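Local coordinates for protein peptidoglycan N-acetylglucosamine deacetylase (Agathobacter rectalis, PDB 5JMU) that probably removes acetyl groups from N-acetylglucosamine units of peptidoglycan, as a zinc-dependent polysaccharide deacetylase of the NodB-homology family whose catalytic domain this chain represents, at residues A[25-30]-A[113-118]; A[48-53]-A[64-69]; A[98-103]-A[109-114]; A[135-140]-A[145-150]; A[183-186]-A[191-194]. All blocks are in the same frame, centred on the assembly; numbering follows the deposited sequence.

Contact 1: residues A[25-30]-A[113-118]. With ZN (zinc ion), chain C.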
# COMPACT_ATOMS: atom_id res chain seq x y z
N THR A 25 0.36 4.79 -3.42
CA THR A 25 0.35 3.99 -2.19
C THR A 25 1.74 3.89 -1.63
O THR A 25 2.74 3.88 -2.36
CB THR A 25 -0.22 2.57 -2.40
OG1 THR A 25 0.72 1.71 -3.10
CG2 THR A 25 -1.53 2.65 -3.21
N PHE A 26 1.82 3.77 -0.31
CA PHE A 26 3.11 3.80 0.41
C PHE A 26 3.17 2.66 1.42
O PHE A 26 2.33 2.60 2.35
CB PHE A 26 3.27 5.16 1.12
CG PHE A 26 3.27 6.32 0.14
CD1 PHE A 26 4.46 6.68 -0.52
CD2 PHE A 26 2.10 7.01 -0.14
CE1 PHE A 26 4.48 7.71 -1.49
CE2 PHE A 26 2.08 8.06 -1.08
CZ PHE A 26 3.29 8.40 -1.77
N ASP A 27 4.22 1.83 1.29
CA ASP A 27 4.43 0.68 2.20
C ASP A 27 5.50 0.96 3.18
O ASP A 27 6.43 1.73 2.92
CB ASP A 27 4.92 -0.59 1.45
CG ASP A 27 3.82 -1.34 0.73
OD1 ASP A 27 2.69 -0.83 0.61
OD2 ASP A 27 4.18 -2.43 0.24
N ASP A 28 5.38 0.25 4.30
CA ASP A 28 6.46 -0.00 5.28
C ASP A 28 6.58 1.05 6.37
O ASP A 28 7.25 0.79 7.36
CB ASP A 28 7.85 -0.15 4.60
CG ASP A 28 8.07 -1.50 3.97
OD1 ASP A 28 7.09 -2.24 3.69
OD2 ASP A 28 9.22 -1.79 3.62
N GLY A 29 5.95 2.22 6.21
CA GLY A 29 5.96 3.25 7.22
C GLY A 29 4.95 2.96 8.33
O GLY A 29 4.32 1.92 8.32
N PRO A 30 4.73 3.92 9.23
CA PRO A 30 5.33 5.26 9.19
C PRO A 30 6.78 5.27 9.65
O PRO A 30 7.26 4.36 10.29
CB PRO A 30 4.44 6.07 10.15
CG PRO A 30 3.91 5.03 11.12
CD PRO A 30 3.64 3.81 10.24
N ILE A 113 -8.56 -2.82 4.27
CA ILE A 113 -7.74 -3.18 3.13
C ILE A 113 -6.37 -3.55 3.66
O ILE A 113 -5.90 -2.95 4.64
CB ILE A 113 -7.59 -1.98 2.11
CG1 ILE A 113 -8.97 -1.40 1.77
CG2 ILE A 113 -6.85 -2.46 0.81
CD1 ILE A 113 -8.93 -0.15 0.83
N ILE A 114 -5.75 -4.55 3.03
CA ILE A 114 -4.39 -4.94 3.37
C ILE A 114 -3.52 -5.04 2.13
O ILE A 114 -4.03 -5.08 0.98
CB ILE A 114 -4.34 -6.31 4.14
CG1 ILE A 114 -4.56 -7.48 3.16
CG2 ILE A 114 -5.39 -6.36 5.22
CD1 ILE A 114 -4.22 -8.85 3.81
N ARG A 115 -2.20 -5.05 2.32
CA ARG A 115 -1.28 -5.43 1.25
C ARG A 115 -0.35 -6.47 1.85
O ARG A 115 0.36 -6.19 2.81
CB ARG A 115 -0.49 -4.25 0.73
CG ARG A 115 0.62 -4.71 -0.30
CD ARG A 115 1.23 -3.49 -0.96
NE ARG A 115 0.31 -2.88 -1.92
CZ ARG A 115 0.40 -1.59 -2.31
NH1 ARG A 115 1.33 -0.80 -1.76
NH2 ARG A 115 -0.43 -1.09 -3.24
N PHE A 116 -0.33 -7.66 1.26
CA PHE A 116 0.56 -8.70 1.74
C PHE A 116 2.01 -8.28 1.58
O PHE A 116 2.38 -7.75 0.52
CB PHE A 116 0.37 -9.97 0.92
CG PHE A 116 -0.93 -10.66 1.14
CD1 PHE A 116 -1.16 -11.47 2.28
CD2 PHE A 116 -1.96 -10.53 0.21
CE1 PHE A 116 -2.37 -12.16 2.46
CE2 PHE A 116 -3.21 -11.21 0.40
CZ PHE A 116 -3.42 -12.02 1.53
N PRO A 117 2.86 -8.53 2.60
CA PRO A 117 4.29 -8.29 2.41
C PRO A 117 4.82 -9.16 1.27
O PRO A 117 4.57 -10.36 1.19
CB PRO A 117 4.88 -8.66 3.79
CG PRO A 117 3.74 -8.24 4.76
CD PRO A 117 2.50 -8.75 4.04
N GLY A 118 5.51 -8.50 0.34
CA GLY A 118 6.02 -9.14 -0.87
C GLY A 118 4.98 -9.19 -1.99
O GLY A 118 5.28 -9.67 -3.09
ZN ZN C . 6.91 -4.12 2.73
O HOH W 1 6.54 -3.25 0.90
O HOH W 2 8.93 -3.99 2.13
O HOH W 3 6.86 -6.03 1.69
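Arg115 reaches Asp27 and Thr25, near the C-terminal end of strand 21-27, beside the zinc site. Its CG stands anti to the backbone N (chi1 174°), which sends the chain across to the strand; a bend at chi3 (-73°) turns the guanidinium toward Thr25 and Asp27. CB packs on Phe51 of the neighbouring strand 49-53. CD lies against the carboxylate of Asp27, 3.4 Å from both OD1 and OD2. NE turns to the carbonyl O of Cys148. NH1 forms a salt bridge with Asp27 OD1 at 2.7 Å, meeting that oxygen from above the carboxylate plane, with the two flat groups 48° apart. End-on, NH1 and NH2 both donate to one atom, Thr25 OG1, at 2.9 and 3.0 Å, almost exactly in the guanidinium plane. NH2 also bonds to the carbonyl O of Asp149, and Thr25 OG1 in turn bonds to the carbonyl O of Val183. Water 1, a zinc ligand, donates to Asp27 OD2, its O 2.6 Å from OD2. The zinc is held by Asp28 OD1 (2.1 Å), His76 and His80, the Asp-His-His triad of NodB-type deacetylases, and by three waters. The buried arginine is thus fixed in rotation by several acceptors and probably steadies Asp27, whose other oxygen accepts from a metal-bound water: a second-shell link from the sheet to the zinc.

Contact 2: residues A[48-53]-A[64-69]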
# COMPACT_ATOMS: atom_id res chain seq x y z
N ALA A 48 -3.82 9.73 -0.40
CA ALA A 48 -3.09 8.53 -0.78
C ALA A 48 -3.48 7.40 0.14
O ALA A 48 -4.37 7.54 0.99
CB ALA A 48 -1.56 8.78 -0.73
N THR A 49 -2.78 6.28 0.00
CA THR A 49 -3.08 5.11 0.79
C THR A 49 -1.79 4.65 1.45
O THR A 49 -0.79 4.50 0.77
CB THR A 49 -3.62 3.98 -0.10
OG1 THR A 49 -4.77 4.42 -0.82
CG2 THR A 49 -4.00 2.77 0.75
N PHE A 50 -1.84 4.41 2.76
CA PHE A 50 -0.67 3.95 3.51
C PHE A 50 -0.87 2.54 4.00
O PHE A 50 -1.83 2.27 4.73
CB PHE A 50 -0.41 4.89 4.70
CG PHE A 50 0.03 6.25 4.25
CD1 PHE A 50 1.38 6.54 4.03
CD2 PHE A 50 -0.93 7.23 3.95
CE1 PHE A 50 1.78 7.83 3.59
CE2 PHE A 50 -0.54 8.50 3.49
CZ PHE A 50 0.84 8.79 3.30
N PHE A 51 0.04 1.66 3.59
CA PHE A 51 0.02 0.26 4.06
C PHE A 51 1.06 0.17 5.16
O PHE A 51 2.27 0.11 4.88
CB PHE A 51 0.28 -0.70 2.89
CG PHE A 51 -0.84 -0.73 1.90
CD1 PHE A 51 -1.95 -1.53 2.15
CD2 PHE A 51 -0.80 0.04 0.76
CE1 PHE A 51 -3.00 -1.60 1.23
CE2 PHE A 51 -1.86 -0.00 -0.17
CZ PHE A 51 -2.97 -0.85 0.06
N VAL A 52 0.60 0.17 6.42
CA VAL A 52 1.49 0.47 7.54
C VAL A 52 2.03 -0.74 8.32
O VAL A 52 1.51 -1.87 8.21
CB VAL A 52 0.78 1.46 8.53
CG1 VAL A 52 0.46 2.79 7.80
CG2 VAL A 52 -0.49 0.86 9.11
N THR A 53 3.11 -0.48 9.07
CA THR A 53 3.77 -1.49 9.87
C THR A 53 4.02 -0.89 11.23
O THR A 53 3.83 0.32 11.41
CB THR A 53 5.17 -1.89 9.32
OG1 THR A 53 6.08 -0.79 9.52
CG2 THR A 53 5.11 -2.30 7.87
N ALA A 64 -2.31 8.00 13.15
CA ALA A 64 -3.41 8.90 13.48
C ALA A 64 -3.44 10.09 12.54
O ALA A 64 -4.49 10.50 12.09
CB ALA A 64 -3.32 9.38 14.96
N GLU A 65 -2.27 10.68 12.26
CA GLU A 65 -2.22 11.85 11.37
C GLU A 65 -2.63 11.50 9.93
O GLU A 65 -3.28 12.32 9.25
CB GLU A 65 -0.80 12.45 11.39
CG GLU A 65 -0.74 13.87 10.82
CD GLU A 65 -1.57 14.92 11.59
OE1 GLU A 65 -1.86 14.74 12.80
OE2 GLU A 65 -1.93 15.95 10.98
N GLU A 66 -2.23 10.33 9.45
CA GLU A 66 -2.61 9.92 8.10
C GLU A 66 -4.14 9.89 7.97
O GLU A 66 -4.72 10.40 7.00
CB GLU A 66 -2.02 8.54 7.75
CG GLU A 66 -0.50 8.62 7.52
CD GLU A 66 0.19 7.27 7.53
OE1 GLU A 66 -0.45 6.21 7.73
OE2 GLU A 66 1.46 7.27 7.42
N ALA A 67 -4.79 9.27 8.94
CA ALA A 67 -6.24 9.18 8.89
C ALA A 67 -6.87 10.56 9.06
O ALA A 67 -7.84 10.90 8.35
CB ALA A 67 -6.77 8.20 9.96
N LYS A 68 -6.35 11.37 10.00
CA LYS A 68 -6.93 12.68 10.25
C LYS A 68 -6.92 13.53 9.01
O LYS A 68 -7.87 14.33 8.79
CB LYS A 68 -6.17 13.40 11.40
CG LYS A 68 -6.59 14.83 11.69
CD LYS A 68 -5.75 15.40 12.83
CE LYS A 68 -6.26 16.78 13.24
NZ LYS A 68 -5.33 17.44 14.23
N ARG A 69 -5.86 13.37 8.20
CA ARG A 69 -5.69 14.19 7.00
C ARG A 69 -6.42 13.62 5.78
O ARG A 69 -6.35 14.19 4.70
CB ARG A 69 -4.20 14.39 6.69
CG ARG A 69 -3.52 15.22 7.77
CD ARG A 69 -2.12 15.60 7.35
NE ARG A 69 -1.32 16.14 8.47
CZ ARG A 69 -0.22 16.87 8.33
NH1 ARG A 69 0.21 17.24 7.11
NH2 ARG A 69 0.43 17.24 9.41
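Phe50 and Glu66 meet inside a beta-alpha-beta unit, in which strand 49-53 leads through helix 61-68 to strand 72-77. The main interaction is stacking of a carboxylate on a ring: the Glu66 carboxylate lies over one face of Phe50, offset toward the rim, with the two planes only 14° apart. The glutamate chain is extended beyond CG (chi2 165°), which carries the carboxylate from the helix to the strand. Its methylene adds a CH-pi contact, CG sitting 4.0 Å from the ring centroid and 17° off the ring normal. Around this pair, Leu37 and Leu38 of helix 34-43 touch Phe50, and Phe26 meets it ring to ring.

Van der Waals contacts complete the interface. Val52, two residues along the same side of the strand, offers CG1 to Glu66, the two side chains running past each other in opposite directions.

Charge pairing lies off to the side, where Arg69, just past the helix, forms a salt bridge with Glu65 (NE to OE2 2.6 Å) and others with Asp39 and Asp42. By contrast, Glu66 OE1 is buried without a polar partner in the model, which would be expected to favour a protonated form; it lies 3.3 Å from Phe50 CB and 3.5 Å from Val52 CG1.

Contact 3: residues A[98-103]-A[109-114]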
# COMPACT_ATOMS: atom_id res chain seq x y z
N GLN A 98 -2.60 -7.73 15.20
CA GLN A 98 -1.83 -6.77 16.00
C GLN A 98 -1.76 -5.41 15.28
O GLN A 98 -1.92 -4.33 15.90
CB GLN A 98 -0.42 -7.31 16.24
CG GLN A 98 -0.45 -8.39 17.34
CD GLN A 98 0.79 -9.25 17.33
OE1 GLN A 98 0.73 -10.46 17.58
NE2 GLN A 98 1.93 -8.64 17.02
N MSE A 99 -1.55 -5.44 13.97
CA MSE A 99 -1.45 -4.20 13.23
C MSE A 99 -2.82 -3.49 13.19
O MSE A 99 -2.93 -2.27 13.35
CB MSE A 99 -0.94 -4.44 11.81
CG MSE A 99 -0.58 -3.12 11.09
SE MSE A 99 0.96 -2.21 11.96
CE MSE A 99 0.09 -0.60 12.72
N ASN A 100 -3.89 -4.27 12.98
CA ASN A 100 -5.21 -3.68 12.99
C ASN A 100 -5.52 -3.01 14.32
O ASN A 100 -6.15 -1.96 14.35
CB ASN A 100 -6.28 -4.74 12.71
CG ASN A 100 -7.62 -4.12 12.59
OD1 ASN A 100 -7.90 -3.47 11.59
ND2 ASN A 100 -8.46 -4.28 13.62
N SER A 101 -5.10 -3.64 15.41
CA SER A 101 -5.35 -3.09 16.74
C SER A 101 -4.66 -1.75 16.91
O SER A 101 -5.24 -0.82 17.51
CB SER A 101 -4.91 -4.06 17.81
OG SER A 101 -5.92 -5.05 17.86
N ILE A 102 -3.43 -1.63 16.40
CA ILE A 102 -2.75 -0.34 16.49
C ILE A 102 -3.49 0.70 15.65
O ILE A 102 -3.63 1.88 16.08
CB ILE A 102 -1.26 -0.46 16.07
CG1 ILE A 102 -0.50 -1.20 17.18
CG2 ILE A 102 -0.67 0.92 15.84
CD1 ILE A 102 0.85 -1.78 16.65
N ILE A 103 -3.95 0.29 14.48
CA ILE A 103 -4.70 1.23 13.64
C ILE A 103 -5.99 1.68 14.35
O ILE A 103 -6.33 2.86 14.35
CB ILE A 103 -5.02 0.61 12.28
CG1 ILE A 103 -3.72 0.43 11.52
CG2 ILE A 103 -6.01 1.44 11.47
CD1 ILE A 103 -3.86 -0.53 10.26
N ASN A 109 -10.79 3.48 14.06
CA ASN A 109 -11.44 2.56 13.14
C ASN A 109 -10.58 1.35 12.83
O ASN A 109 -9.37 1.44 12.83
CB ASN A 109 -11.75 3.27 11.82
CG ASN A 109 -12.66 4.45 12.01
OD1 ASN A 109 -13.76 4.31 12.52
ND2 ASN A 109 -12.21 5.61 11.59
N ASP A 110 -11.22 0.24 12.50
CA ASP A 110 -10.51 -0.92 11.95
C ASP A 110 -10.11 -0.68 10.52
O ASP A 110 -10.78 0.04 9.79
CB ASP A 110 -11.36 -2.17 12.00
CG ASP A 110 -11.77 -2.52 13.38
OD1 ASP A 110 -10.89 -2.83 14.21
OD2 ASP A 110 -12.99 -2.47 13.65
N ALA A 111 -9.08 -1.39 10.08
CA ALA A 111 -8.68 -1.36 8.68
C ALA A 111 -9.60 -2.22 7.86
O ALA A 111 -10.16 -3.20 8.38
CB ALA A 111 -7.22 -1.85 8.50
N SER A 112 -9.78 -1.87 6.58
CA SER A 112 -10.57 -2.66 5.63
C SER A 112 -9.78 -3.31 4.49
O SER A 112 -10.29 -4.20 3.83
CB SER A 112 -11.64 -1.77 4.97
OG SER A 112 -12.58 -1.28 5.94
N ILE A 113 -8.56 -2.82 4.27
CA ILE A 113 -7.74 -3.18 3.13
C ILE A 113 -6.37 -3.55 3.66
O ILE A 113 -5.90 -2.95 4.64
CB ILE A 113 -7.59 -1.98 2.11
CG1 ILE A 113 -8.97 -1.40 1.77
CG2 ILE A 113 -6.85 -2.46 0.81
CD1 ILE A 113 -8.93 -0.15 0.83
N ILE A 114 -5.75 -4.55 3.03
CA ILE A 114 -4.39 -4.94 3.37
C ILE A 114 -3.52 -5.04 2.13
O ILE A 114 -4.03 -5.08 0.98
CB ILE A 114 -4.34 -6.31 4.14
CG1 ILE A 114 -4.56 -7.48 3.16
CG2 ILE A 114 -5.39 -6.36 5.22
CD1 ILE A 114 -4.22 -8.85 3.81
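Asn100 turns its amide from helix 89-107 toward the chain that leads into strand 113-114, and both ends of that amide are used. With CG anti to the backbone N (chi1 -175°), the group leaves the helix on the side of Asp110 and Ala111. The oxygen OD1 accepts the backbone N-H of Ala111 at 2.8 Å; the donor lies in the carbonyl plane, and the N-H...O angle is 159°. The nitrogen ND2 donates to Asp110 OD1 at 2.9 Å, with the acceptor close to the amide plane. Amide and carboxylate planes are only 19° apart, although the two side chains cross at a slant. On the aspartate, the bond arrives on the anti side of OD1, somewhat out of the carboxylate plane. One amide thereby grips two consecutive residues, and its rotation is set by a donor at one end and an acceptor at the other.

One helical turn further on, Ile103 points its side chain at the same segment and supplies the apolar half. Its CD1 touches the methyl of Ala111 (CD1 to CB 4.0 Å), while its other branch, CG2, rests 3.6 Å from the carbonyl O of Asn109. Ala111 CB also lies near Asn100 OD1, so this methyl is shared between the polar and apolar parts. Asp110 and Asn109 form the solvent-exposed border, whereas Ile103 and Ala111 are buried.

The contact ties the last turns of helix 89-107 to the connection leading into strand 113-114. Strand 72-77 backs it: Ile75 is touched by Asn100, Ile103 and Ala111, and Val52 of strand 49-53 packs on Ile103.

Contact 4: residues A[135-140]-A[145-150]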
# COMPACT_ATOMS: atom_id res chain seq x y z
N GLN A 135 -3.94 -20.18 0.49
CA GLN A 135 -4.88 -20.17 1.62
C GLN A 135 -5.19 -18.75 2.06
O GLN A 135 -6.35 -18.41 2.29
CB GLN A 135 -4.34 -20.94 2.82
CG GLN A 135 -4.11 -22.46 2.52
CD GLN A 135 -5.35 -23.16 1.97
OE1 GLN A 135 -6.47 -22.94 2.48
NE2 GLN A 135 -5.19 -23.99 0.95
N LEU A 136 -4.16 -17.92 2.23
CA LEU A 136 -4.43 -16.59 2.78
C LEU A 136 -5.29 -15.67 1.90
O LEU A 136 -6.06 -14.86 2.46
CB LEU A 136 -3.11 -15.85 3.08
CG LEU A 136 -2.31 -16.45 4.24
CD1 LEU A 136 -0.95 -15.69 4.37
CD2 LEU A 136 -3.13 -16.38 5.58
N VAL A 137 -5.21 -15.73 0.57
CA VAL A 137 -6.08 -14.85 -0.22
C VAL A 137 -7.52 -15.27 0.04
O VAL A 137 -8.41 -14.42 0.09
CB VAL A 137 -5.75 -14.82 -1.72
CG1 VAL A 137 -4.36 -14.18 -1.92
CG2 VAL A 137 -5.86 -16.20 -2.40
N ASN A 138 -7.74 -16.56 0.25
CA ASN A 138 -9.09 -16.99 0.58
C ASN A 138 -9.47 -16.63 2.03
O ASN A 138 -10.60 -16.16 2.26
CB ASN A 138 -9.20 -18.50 0.28
CG ASN A 138 -9.25 -18.78 -1.25
OD1 ASN A 138 -10.28 -18.51 -1.87
ND2 ASN A 138 -8.13 -19.29 -1.85
N ASP A 139 -8.56 -16.78 2.97
CA ASP A 139 -8.88 -16.46 4.37
C ASP A 139 -9.12 -14.96 4.57
O ASP A 139 -10.01 -14.57 5.34
CB ASP A 139 -7.76 -16.94 5.29
CG ASP A 139 -7.65 -18.46 5.32
OD1 ASP A 139 -8.69 -19.13 5.29
OD2 ASP A 139 -6.52 -18.97 5.29
N VAL A 140 -8.33 -14.11 3.91
CA VAL A 140 -8.50 -12.68 4.05
C VAL A 140 -9.88 -12.28 3.53
O VAL A 140 -10.61 -11.49 4.13
CB VAL A 140 -7.34 -11.95 3.30
CG1 VAL A 140 -7.64 -10.49 3.02
CG2 VAL A 140 -6.05 -12.09 4.11
N LEU A 145 -11.97 -8.80 4.42
CA LEU A 145 -10.91 -7.86 4.08
C LEU A 145 -10.63 -7.81 2.57
O LEU A 145 -10.88 -8.80 1.86
CB LEU A 145 -9.64 -8.24 4.82
CG LEU A 145 -9.71 -8.06 6.34
CD1 LEU A 145 -8.45 -8.69 6.89
CD2 LEU A 145 -9.78 -6.56 6.65
N LEU A 146 -10.16 -6.67 2.09
CA LEU A 146 -9.77 -6.51 0.70
C LEU A 146 -8.27 -6.47 0.67
O LEU A 146 -7.65 -6.07 1.66
CB LEU A 146 -10.29 -5.20 0.10
CG LEU A 146 -11.81 -5.10 0.15
CD1 LEU A 146 -12.24 -3.63 0.02
CD2 LEU A 146 -12.41 -5.96 -0.91
N TYR A 147 -7.65 -6.92 -0.42
CA TYR A 147 -6.19 -6.77 -0.50
C TYR A 147 -5.85 -6.15 -1.85
O TYR A 147 -6.60 -6.27 -2.81
CB TYR A 147 -5.45 -8.11 -0.33
CG TYR A 147 -5.63 -9.15 -1.43
CD1 TYR A 147 -6.71 -10.04 -1.44
CD2 TYR A 147 -4.69 -9.23 -2.47
CE1 TYR A 147 -6.84 -11.02 -2.45
CE2 TYR A 147 -4.80 -10.19 -3.48
CZ TYR A 147 -5.89 -11.05 -3.48
OH TYR A 147 -5.97 -11.99 -4.50
N CYS A 148 -4.73 -5.46 -1.89
CA CYS A 148 -4.32 -4.77 -3.13
C CYS A 148 -2.82 -4.94 -3.35
O CYS A 148 -2.00 -4.77 -2.43
CB CYS A 148 -4.69 -3.29 -3.01
SG CYS A 148 -4.57 -2.39 -4.57
N ASP A 149 -2.47 -5.38 -4.56
CA ASP A 149 -1.09 -5.37 -5.02
C ASP A 149 -0.83 -4.04 -5.74
O ASP A 149 -1.20 -3.01 -5.21
CB ASP A 149 -0.87 -6.60 -5.91
CG ASP A 149 -1.03 -7.90 -5.11
OD1 ASP A 149 -0.50 -7.98 -3.96
OD2 ASP A 149 -1.68 -8.84 -5.60
N TRP A 150 -0.20 -4.05 -6.92
CA TRP A 150 0.10 -2.80 -7.62
C TRP A 150 0.32 -3.09 -9.10
O TRP A 150 0.54 -4.25 -9.46
CB TRP A 150 1.35 -2.11 -7.03
CG TRP A 150 2.58 -2.99 -7.11
CD1 TRP A 150 3.57 -2.96 -8.09
CD2 TRP A 150 2.97 -4.02 -6.18
NE1 TRP A 150 4.51 -3.94 -7.83
CE2 TRP A 150 4.17 -4.59 -6.66
CE3 TRP A 150 2.42 -4.51 -4.97
CZ2 TRP A 150 4.84 -5.64 -5.98
CZ3 TRP A 150 3.08 -5.56 -4.32
CH2 TRP A 150 4.27 -6.10 -4.82
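Val140 and Leu145 form the close part of this contact, where helix 132-142 turns back into strand 146-147. The N-H of Leu145 donates to the carbonyl O of Val140 at 3.0 Å. Beside it the side chains cross at about a right angle, with Val140 CG1 against Leu145 CB at 3.5 Å; in this conformer CG1 stands anti to its own backbone N (chi1 162°), beside the carbonyl carbon. Backbone bond and methyl contact thus sit side by side across the short turn. Val140 is buried here, while Leu145 is partly exposed.

The other meeting, a helical turn back, is slacker. Val137 lies at the phenol end of Tyr147, its CG1 3.7 Å from OH and 3.8 Å from CZ, and its CB about 4.0 Å from CE1. The valine approaches the ring at a slant, and no hydrogen bond joins the pair. Tyr147 itself is buried, but Val137 is partly exposed and marks the open side. Both valines are modelled in two conformers, and the methyl contacts given hold for one of them.

Strand 146-147 runs parallel to strand 113-114, and Val140 and Tyr147 both touch Ile114 there. Phe116 meets the tyrosine ring edge-to-face, while the ring of His221 stacks on it. On another side of the helix, Leu136 and Asp139 pack on helix 89-107, so helix 132-142 joins that helix to the small two-stranded sheet.

Contact 5: residues A[183-186]-A[191-194]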
# COMPACT_ATOMS: atom_id res chain seq x y z
N VAL A 183 0.27 2.67 -7.74
CA VAL A 183 1.73 2.88 -7.69
C VAL A 183 2.27 2.39 -6.36
O VAL A 183 1.67 2.75 -5.32
CB VAL A 183 2.04 4.36 -7.83
CG1 VAL A 183 3.61 4.61 -7.79
CG2 VAL A 183 1.43 4.94 -9.13
N LEU A 184 3.32 1.58 -6.39
CA LEU A 184 3.99 1.16 -5.16
C LEU A 184 5.20 2.03 -4.87
O LEU A 184 6.14 2.03 -5.65
CB LEU A 184 4.49 -0.30 -5.28
CG LEU A 184 5.39 -0.89 -4.19
CD1 LEU A 184 4.60 -0.90 -2.84
CD2 LEU A 184 5.81 -2.30 -4.55
N GLN A 185 5.17 2.77 -3.76
CA GLN A 185 6.36 3.40 -3.20
C GLN A 185 6.47 3.02 -1.73
O GLN A 185 5.55 2.43 -1.14
CB GLN A 185 6.35 4.92 -3.33
CG GLN A 185 6.47 5.42 -4.77
CD GLN A 185 6.30 6.94 -4.83
OE1 GLN A 185 5.19 7.45 -5.07
NE2 GLN A 185 7.41 7.67 -4.60
N HIS A 186 7.59 3.41 -1.11
CA HIS A 186 7.82 3.12 0.29
C HIS A 186 8.12 4.43 0.98
O HIS A 186 9.15 5.06 0.67
CB HIS A 186 9.00 2.15 0.45
CG HIS A 186 8.72 0.76 -0.08
ND1 HIS A 186 8.71 0.47 -1.43
CD2 HIS A 186 8.42 -0.40 0.56
CE1 HIS A 186 8.42 -0.82 -1.60
NE2 HIS A 186 8.24 -1.36 -0.41
N PHE A 191 14.57 9.15 -0.66
CA PHE A 191 14.70 9.52 -2.08
C PHE A 191 13.39 9.33 -2.84
O PHE A 191 13.11 10.00 -3.84
CB PHE A 191 15.84 8.73 -2.76
CG PHE A 191 15.54 7.25 -2.94
CD1 PHE A 191 15.85 6.34 -1.95
CD2 PHE A 191 14.94 6.78 -4.12
CE1 PHE A 191 15.61 4.97 -2.13
CE2 PHE A 191 14.67 5.43 -4.29
CZ PHE A 191 14.96 4.51 -3.29
N SER A 192 12.56 8.41 -2.35
CA SER A 192 11.33 8.09 -3.05
C SER A 192 10.25 9.08 -2.60
O SER A 192 9.44 9.56 -3.40
CB SER A 192 10.92 6.62 -2.75
OG SER A 192 9.74 6.27 -3.51
N VAL A 193 10.21 9.37 -1.30
CA VAL A 193 9.30 10.41 -0.82
C VAL A 193 9.54 11.71 -1.58
O VAL A 193 8.59 12.43 -1.94
CB VAL A 193 9.47 10.64 0.71
CG1 VAL A 193 8.80 11.95 1.18
CG2 VAL A 193 8.92 9.40 1.48
N ASN A 194 10.81 11.99 -1.84
CA ASN A 194 11.16 13.28 -2.45
C ASN A 194 10.74 13.35 -3.93
O ASN A 194 10.80 14.42 -4.54
CB ASN A 194 12.66 13.55 -2.31
CG ASN A 194 13.06 13.95 -0.91
OD1 ASN A 194 12.20 14.26 -0.07
ND2 ASN A 194 14.37 13.99 -0.65
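Gln185 extends from strand 180-186 over the side chain of Ser192, its CB, CG and CD each lying 3.6 to 3.7 Å from Ser192 OG. At its far end NE2 donates to the same OG at 2.9 Å, a fairly straight bond of 163° with the hydroxyl oxygen near the amide plane. The glutamine is extended beyond CG (chi2 174°), and this lets the amide nitrogen reach the serine while the aliphatic part runs alongside it. Ser192 answers from the short helix 190-193: its OG is anti to the backbone N (chi1 -177°), a torsion that directs the hydroxyl at the strand. The carbonyl O of Ser192 is also close to Gln185 NE2, at 3.0 Å.

The hydroxyl has a further partner in OD2 of Asp156. The other oxygen of that carboxylate, OD1, bonds to His186 ND1, so one aspartate connects the serine with the histidine next to Gln185. His186 meets the helical segment through its backbone: its carbonyl O lies 4.2 Å from Ser192 CB and 4.4 Å from Val193 CG2, both loose approaches. Its ring leads away toward the zinc site, coming about 4 Å from the metal at the nearest atoms and touching Asp28. Ser192 thus bonds to the aspartate that also holds His186, which is consistent with the serine steadying the Asp156 carboxylate.

Strand 180-186 lies beside strand 21-27 in the parallel sheet, and Gln185 packs on Phe26 there. Val167 of helix 164-175 touches both Gln185 and Ser192, while Val196 and Ile199 of helix 196-205 also touch the glutamine.

How the contacts relate
Along the chain, contact 2 is nested inside the loop closed by contact 1, contact 3 ends on the same strand 113-114 as contact 1, and contacts 4 and 5 follow in series. Contact 1 lies nearest the middle of the chain, its centre 11 to 12 Å from each of the other four. Contacts 1, 2 and 5 share the main parallel sheet, where strand 21-27 runs between 49-53 and 180-186; contacts 1, 3 and 4 share the small sheet of 113-114 and 146-147. Contacts 3 and 5, whose centres are about 22 Å apart, lie on opposite sides of the chain's centre. The zinc site of this NodB-homology domain lies at the end of strand 21-27, and Arg115, just after strand 113-114, reaches across to that strand beside it.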